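DNA repair protein RECN (Deinococcus radiodurans, PDB 4ABY) is an SMC-like ATPase of the ABC class that may take part in recombinational repair of damaged DNA, including double-strand breaks. Local coordinates at residues L82-R87 with W144-L149; S116-L121 with A128-G133; L252-A257 with F281-G286. All coordinates share one frame; numbering follows the deposited sequence.

All three contacts lie in the ATPase head of RecN. Contacts 1 and 2 are neighbours, with centres 11 Å apart, and contact 2 is nested in the chain loop that contact 1 closes. They touch directly, since R119 of contact 2 reaches the turn of contact 1. Contact 3 comes later in the chain, on the other side of the chain's centre from contact 2, with centres about 41 Å apart; its nearest atoms are about 19 Å from contact 1. None of them is at the predicted ATP site, G67-S74, although 82-87 ends the helix that leaves this P-loop.

Contact 1 of 3, residues L82-R87 with W144-L149; sequences LLLGGR and WAQGRL
L84, at the C-terminal end of the helix that leaves the P-loop, plugs into the bend formed by A145, Q146 and L149, where helix 138-145 gives way to strand 149-152. One methyl does most of the touching: L84 CD2 lies 4.0 Å from A145 CB and 3.9 Å from L149 CB. Q146 CG lies 3.9 Å from L84 CD2, brought there beside its own backbone N (chi1 -74°). The same methyl sits 3.6 Å from A145 O. That oxygen is held by two amides, R148 N at 2.9 Å and L149 N at 2.7 Å, so the wall facing the leucine is a closed turn. Helix 69-83 ends in a Schellman motif, with G85 at positive phi and G85 N bonded to L82 O at 3.1 Å. In the ABC-type head the leucine contact joins the end of the Walker A helix to an outer strand of the nucleotide-binding core sheet. L83 turns its side chain to V102 and W106, while its backbone packs on A145. Within segment 144-149, the R148 guanidinium lies over one face of the W144 indole, CZ 3.4 Å above the ring plane and toward the rim; W106 meets W144 edge-to-face.

Contact 2 of 3, residues S116-L121 with A128-G133; sequences SASRRL and AARLSG
This is the antiparallel pairing of strands 116-122 and 127-131, S116-L121 running against A128-G133 as a beta hairpin inside the six-stranded antiparallel sheet of the head. The strand directions differ by 175°. S118 and R130 form one hydrogen-bonded pair, S118 N to R130 O at 2.9 Å and R130 N to S118 O at 3.0 Å. R120 and A128 form the next: R120 N reaches A128 O at 2.9 Å, and A128 N returns to R120 O at 3.0 Å. The ladder extends past the last bridge through S132 N to S116 O at 2.8 Å, but here the donor stands above the carbonyl plane, 47° out of it, as the chain turns off at S132.

Side chains alternate between two faces. On one, S118 OG sits alongside the base of the R130 side chain, 3.3 Å from R130 CB, while the R130 chain is extended from CG to NE and leads away from strand 116-122. R120 shares this face and makes a salt bridge through NH1 to E99, which would probably offset its charge and so ease any repulsion from R130. The other face carries A117, R119, A129 and L131. A methyl of L131, CD2, approaches A117 CB at 4.2 Å, and both residues pack against W144 of helix 138-145; A129 and L131 also meet L141. R119 bends at chi2 (66°), which carries its guanidinium off the strand to the carbonyl of G86.

With strand 99-105 bonded beyond A117, R119 and L121, the hairpin is part of the antiparallel beta subdomain characteristic of ABC-type ATPase heads.

Contact 3 of 3, residues L252-A257 with F281-G286; sequences LGMPHA and FSANPG
M254, a selenomethionine, brings its selenium to the edge of the F281 ring, near the ring plane, with M254 SE 3.9 Å from F281 CZ. This is a Met-aromatic contact of the edge-on kind, M254 SE lying 5.2 Å from the centroid of the F281 ring and the two side chains crossing at about a right angle. With CG beside the backbone N (chi1 -76°) and the chain extended at chi2, SE reaches the ring edge; the bend at chi3 only turns the terminal methyl away from it. The selenium of M254 also lies 4.3 Å from A283 CB. F281 holds its ring anti to its own backbone N (chi1 176°), which swings it off the strand end and in toward the loop.

A257 meets the same ring from a different direction. Its methyl CB comes obliquely to F281 CE1 at 3.7 Å, so M254 and A257, the two ends of one type I beta turn, both lean on the phenylalanine. The turn is closed by A257 N to M254 O, 3.2 Å. No conventional hydrogen bond crosses between the segments; the polar element is a CA-H...O contact from A257 CA to S282 O at 3.3 Å. Farther out, H256 CB packs on P285 CD at 3.9 Å, and the imidazole has P255 CB over the centre of one face.

The apolar half is buried between two helices. I249 of helix 214-249 touches M254, A257 and F281, while V304 of helix 298-312, which begins at the SGGE sequence characteristic of ABC ATPases, covers M254 and F281. Next to them S282 pairs its backbone with R258, so the turn enters strand 258-266 directly beside the end of strand 276-282, at one end of the two-stranded antiparallel sheet 258-266/276-282.

Contact 1 of 3, residues L82-R87 with W144-L149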
# COMPACT_ATOMS: atom_id res chain seq x y z
N LEU A 82 -11.59 4.90 4.62
CA LEU A 82 -12.40 4.94 5.82
C LEU A 82 -12.41 3.59 6.52
O LEU A 82 -12.38 3.52 7.75
CB LEU A 82 -13.83 5.36 5.48
CG LEU A 82 -14.01 6.75 4.89
CD1 LEU A 82 -15.45 6.93 4.44
CD2 LEU A 82 -13.63 7.82 5.89
N LEU A 83 -12.46 2.51 5.75
CA LEU A 83 -12.42 1.17 6.32
C LEU A 83 -11.09 0.89 6.99
O LEU A 83 -11.01 0.10 7.92
CB LEU A 83 -12.68 0.12 5.24
CG LEU A 83 -14.05 0.14 4.58
CD1 LEU A 83 -14.21 -1.06 3.68
CD2 LEU A 83 -15.14 0.16 5.64
N LEU A 84 -10.03 1.55 6.51
CA LEU A 84 -8.70 1.37 7.08
C LEU A 84 -8.58 2.04 8.44
O LEU A 84 -7.60 1.85 9.15
CB LEU A 84 -7.64 1.92 6.14
CG LEU A 84 -6.80 0.91 5.36
CD1 LEU A 84 -5.55 1.60 4.84
CD2 LEU A 84 -6.41 -0.24 6.26
N GLY A 85 -9.59 2.83 8.79
CA GLY A 85 -9.57 3.55 10.05
C GLY A 85 -8.92 4.89 9.85
O GLY A 85 -8.34 5.47 10.77
N GLY A 86 -9.02 5.40 8.62
CA GLY A 86 -8.48 6.70 8.29
C GLY A 86 -9.19 7.87 8.96
O GLY A 86 -10.11 7.69 9.76
N ARG A 87 -8.74 9.07 8.64
CA ARG A 87 -9.33 10.30 9.16
C ARG A 87 -10.83 10.28 8.97
O ARG A 87 -11.34 9.63 8.07
CB ARG A 87 -8.73 11.49 8.43
CG ARG A 87 -9.34 12.83 8.79
CD ARG A 87 -8.55 13.95 8.13
NE ARG A 87 -7.12 13.80 8.38
CZ ARG A 87 -6.26 13.28 7.51
NH1 ARG A 87 -6.69 12.86 6.32
NH2 ARG A 87 -4.98 13.18 7.83
N TRP A 144 -7.67 -4.25 12.56
CA TRP A 144 -8.28 -5.35 11.83
C TRP A 144 -8.15 -5.16 10.33
O TRP A 144 -7.75 -6.08 9.62
CB TRP A 144 -9.76 -5.51 12.21
CG TRP A 144 -10.42 -6.65 11.50
CD1 TRP A 144 -10.53 -7.94 11.93
CD2 TRP A 144 -11.03 -6.61 10.20
NE1 TRP A 144 -11.19 -8.70 11.00
CE2 TRP A 144 -11.51 -7.91 9.93
CE3 TRP A 144 -11.24 -5.60 9.26
CZ2 TRP A 144 -12.17 -8.22 8.74
CZ3 TRP A 144 -11.90 -5.91 8.08
CH2 TRP A 144 -12.35 -7.21 7.84
N ALA A 145 -8.48 -3.97 9.85
CA ALA A 145 -8.45 -3.67 8.43
C ALA A 145 -7.03 -3.60 7.85
O ALA A 145 -6.83 -3.84 6.67
CB ALA A 145 -9.21 -2.38 8.13
N GLN A 146 -6.06 -3.27 8.69
CA GLN A 146 -4.67 -3.22 8.25
C GLN A 146 -4.10 -4.61 7.99
O GLN A 146 -2.96 -4.76 7.54
CB GLN A 146 -3.80 -2.49 9.27
CG GLN A 146 -3.99 -0.99 9.29
CD GLN A 146 -3.25 -0.34 10.42
OE1 GLN A 146 -2.73 -1.01 11.31
NE2 GLN A 146 -3.19 0.99 10.40
N GLY A 147 -4.90 -5.63 8.28
CA GLY A 147 -4.51 -6.99 7.96
C GLY A 147 -5.15 -7.42 6.66
O GLY A 147 -4.87 -8.50 6.14
N ARG A 148 -6.02 -6.56 6.13
CA ARG A 148 -6.79 -6.87 4.93
C ARG A 148 -6.47 -5.92 3.78
O ARG A 148 -6.32 -6.34 2.63
CB ARG A 148 -8.29 -6.81 5.23
CG ARG A 148 -8.78 -7.71 6.36
CD ARG A 148 -8.50 -9.18 6.08
NE ARG A 148 -9.33 -10.06 6.91
CZ ARG A 148 -9.10 -10.33 8.19
NH1 ARG A 148 -8.07 -9.78 8.82
NH2 ARG A 148 -9.91 -11.16 8.85
N LEU A 149 -6.38 -4.63 4.10
CA LEU A 149 -6.19 -3.59 3.10
C LEU A 149 -4.84 -2.90 3.21
O LEU A 149 -4.29 -2.74 4.30
CB LEU A 149 -7.28 -2.53 3.22
CG LEU A 149 -8.52 -2.68 2.33
CD1 LEU A 149 -9.43 -1.48 2.54
CD2 LEU A 149 -8.11 -2.78 0.87

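Contact 2 of 3, residues S116-L121 with A128-G133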
# COMPACT_ATOMS: atom_id res chain seq x y z
N SER A 116 -17.10 -8.61 7.73
CA SER A 116 -17.41 -7.28 7.23
C SER A 116 -16.80 -6.21 8.13
O SER A 116 -16.48 -6.46 9.29
CB SER A 116 -18.93 -7.09 7.11
OG SER A 116 -19.57 -7.18 8.37
N ALA A 117 -16.62 -5.02 7.57
CA ALA A 117 -16.20 -3.86 8.33
C ALA A 117 -16.98 -2.68 7.78
O ALA A 117 -17.32 -2.65 6.60
CB ALA A 117 -14.71 -3.63 8.18
N SER A 118 -17.28 -1.71 8.63
CA SER A 118 -18.00 -0.54 8.16
C SER A 118 -17.54 0.74 8.86
O SER A 118 -17.00 0.70 9.96
CB SER A 118 -19.51 -0.72 8.34
OG SER A 118 -19.92 -0.31 9.62
N ARG A 119 -17.77 1.86 8.18
CA ARG A 119 -17.45 3.17 8.72
C ARG A 119 -18.59 4.11 8.36
O ARG A 119 -18.93 4.26 7.19
CB ARG A 119 -16.13 3.67 8.11
CG ARG A 119 -15.64 4.99 8.66
CD ARG A 119 -15.25 4.89 10.12
NE ARG A 119 -14.48 6.06 10.54
CZ ARG A 119 -13.17 6.16 10.41
NH1 ARG A 119 -12.47 5.17 9.87
NH2 ARG A 119 -12.54 7.26 10.82
N ARG A 120 -19.20 4.71 9.38
CA ARG A 120 -20.30 5.65 9.18
C ARG A 120 -19.90 7.03 9.65
O ARG A 120 -19.46 7.20 10.78
CB ARG A 120 -21.55 5.20 9.94
CG ARG A 120 -22.73 6.15 9.81
CD ARG A 120 -23.92 5.70 10.65
NE ARG A 120 -23.70 5.95 12.07
CZ ARG A 120 -23.98 7.10 12.69
NH1 ARG A 120 -24.49 8.11 12.00
NH2 ARG A 120 -23.75 7.24 13.99
N LEU A 121 -20.04 8.03 8.78
CA LEU A 121 -19.77 9.40 9.18
C LEU A 121 -21.06 10.18 9.23
O LEU A 121 -21.88 10.11 8.31
CB LEU A 121 -18.79 10.06 8.21
CG LEU A 121 -17.36 9.55 8.29
CD1 LEU A 121 -16.48 10.38 7.37
CD2 LEU A 121 -16.85 9.61 9.72
N ALA A 128 -19.48 6.00 13.56
CA ALA A 128 -19.23 4.71 14.20
C ALA A 128 -18.49 3.73 13.30
O ALA A 128 -18.65 3.73 12.09
CB ALA A 128 -20.54 4.09 14.66
N ALA A 129 -17.66 2.90 13.92
CA ALA A 129 -16.97 1.84 13.21
C ALA A 129 -17.61 0.52 13.59
O ALA A 129 -18.12 0.38 14.70
CB ALA A 129 -15.50 1.83 13.57
N ARG A 130 -17.61 -0.44 12.67
CA ARG A 130 -18.13 -1.77 12.97
C ARG A 130 -17.26 -2.87 12.41
O ARG A 130 -16.70 -2.74 11.32
CB ARG A 130 -19.56 -1.94 12.44
CG ARG A 130 -20.59 -1.04 13.08
CD ARG A 130 -21.99 -1.63 12.99
NE ARG A 130 -23.00 -0.70 13.49
CZ ARG A 130 -24.26 -1.04 13.78
NH1 ARG A 130 -24.67 -2.29 13.64
NH2 ARG A 130 -25.10 -0.11 14.22
N LEU A 131 -17.14 -3.95 13.17
CA LEU A 131 -16.51 -5.17 12.68
C LEU A 131 -17.55 -6.27 12.76
O LEU A 131 -17.95 -6.67 13.85
CB LEU A 131 -15.29 -5.53 13.52
CG LEU A 131 -14.10 -4.57 13.49
CD1 LEU A 131 -13.06 -5.03 14.48
CD2 LEU A 131 -13.53 -4.49 12.09
N SER A 132 -17.99 -6.75 11.61
CA SER A 132 -19.04 -7.75 11.55
C SER A 132 -20.23 -7.36 12.42
O SER A 132 -20.59 -8.09 13.34
CB SER A 132 -18.50 -9.13 11.95
OG SER A 132 -17.44 -9.53 11.10
N GLY A 133 -20.81 -6.21 12.13
CA GLY A 133 -22.04 -5.78 12.78
C GLY A 133 -21.89 -5.32 14.22
O GLY A 133 -22.88 -4.99 14.87

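Contact 3 of 3, residues L252-A257 with F281-G286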
# COMPACT_ATOMS: atom_id res chain seq x y z
N LEU A 252 10.36 2.16 -14.03
CA LEU A 252 9.06 2.75 -13.76
C LEU A 252 9.09 4.27 -13.85
O LEU A 252 8.32 4.96 -13.17
CB LEU A 252 8.59 2.33 -12.36
CG LEU A 252 7.87 0.99 -12.22
CD1 LEU A 252 8.57 -0.10 -13.03
CD2 LEU A 252 7.78 0.60 -10.76
N GLY A 253 9.97 4.79 -14.70
CA GLY A 253 10.05 6.23 -14.90
C GLY A 253 10.96 6.96 -13.92
O GLY A 253 10.78 8.15 -13.67
N MSE A 254 11.92 6.24 -13.36
CA MSE A 254 12.93 6.82 -12.49
C MSE A 254 14.27 6.17 -12.79
O MSE A 254 14.81 5.42 -11.97
CB MSE A 254 12.56 6.60 -11.02
CG MSE A 254 11.46 7.51 -10.52
SE MSE A 254 10.56 6.84 -8.92
CE MSE A 254 9.51 5.40 -9.71
N PRO A 255 14.82 6.44 -13.98
CA PRO A 255 16.01 5.74 -14.47
C PRO A 255 17.22 6.00 -13.59
O PRO A 255 18.16 5.20 -13.61
CB PRO A 255 16.24 6.36 -15.86
CG PRO A 255 14.94 7.02 -16.21
CD PRO A 255 14.37 7.48 -14.92
N HIS A 256 17.21 7.09 -12.83
CA HIS A 256 18.36 7.46 -12.02
C HIS A 256 18.05 7.45 -10.53
O HIS A 256 18.67 8.18 -9.75
CB HIS A 256 18.89 8.83 -12.44
CG HIS A 256 19.13 8.95 -13.91
ND1 HIS A 256 20.01 8.13 -14.59
CD2 HIS A 256 18.61 9.79 -14.83
CE1 HIS A 256 20.02 8.46 -15.86
NE2 HIS A 256 19.17 9.47 -16.04
N ALA A 257 17.09 6.63 -10.14
CA ALA A 257 16.73 6.52 -8.74
C ALA A 257 17.92 5.97 -7.97
O ALA A 257 18.62 5.08 -8.45
CB ALA A 257 15.52 5.63 -8.57
N PHE A 281 15.85 7.25 -0.09
CA PHE A 281 15.57 7.18 -1.52
C PHE A 281 15.58 8.56 -2.18
O PHE A 281 15.09 9.53 -1.61
CB PHE A 281 14.21 6.51 -1.73
CG PHE A 281 13.76 6.46 -3.17
CD1 PHE A 281 14.20 5.46 -4.01
CD2 PHE A 281 12.87 7.41 -3.66
CE1 PHE A 281 13.77 5.41 -5.32
CE2 PHE A 281 12.45 7.37 -4.97
CZ PHE A 281 12.90 6.37 -5.81
N SER A 282 16.16 8.62 -3.38
CA SER A 282 16.08 9.81 -4.22
C SER A 282 15.57 9.39 -5.59
O SER A 282 16.10 8.45 -6.19
CB SER A 282 17.44 10.48 -4.34
OG SER A 282 18.36 9.64 -5.01
N ALA A 283 14.55 10.09 -6.08
CA ALA A 283 13.95 9.75 -7.37
C ALA A 283 14.80 10.22 -8.56
O ALA A 283 14.90 9.53 -9.58
CB ALA A 283 12.55 10.33 -7.46
N ASN A 284 15.39 11.41 -8.42
CA ASN A 284 16.09 12.04 -9.53
C ASN A 284 17.60 12.10 -9.33
O ASN A 284 18.08 11.90 -8.22
CB ASN A 284 15.51 13.44 -9.76
CG ASN A 284 14.00 13.43 -9.92
OD1 ASN A 284 13.31 14.33 -9.46
ND2 ASN A 284 13.48 12.39 -10.58
N PRO A 285 18.35 12.36 -10.42
CA PRO A 285 19.82 12.40 -10.42
C PRO A 285 20.42 13.50 -9.55
O PRO A 285 21.39 13.26 -8.84
CB PRO A 285 20.16 12.66 -11.89
CG PRO A 285 18.92 13.25 -12.47
CD PRO A 285 17.80 12.56 -11.77
N GLY A 286 19.84 14.70 -9.61
CA GLY A 286 20.36 15.82 -8.86
C GLY A 286 20.01 15.80 -7.38
O GLY A 286 20.65 16.46 -6.56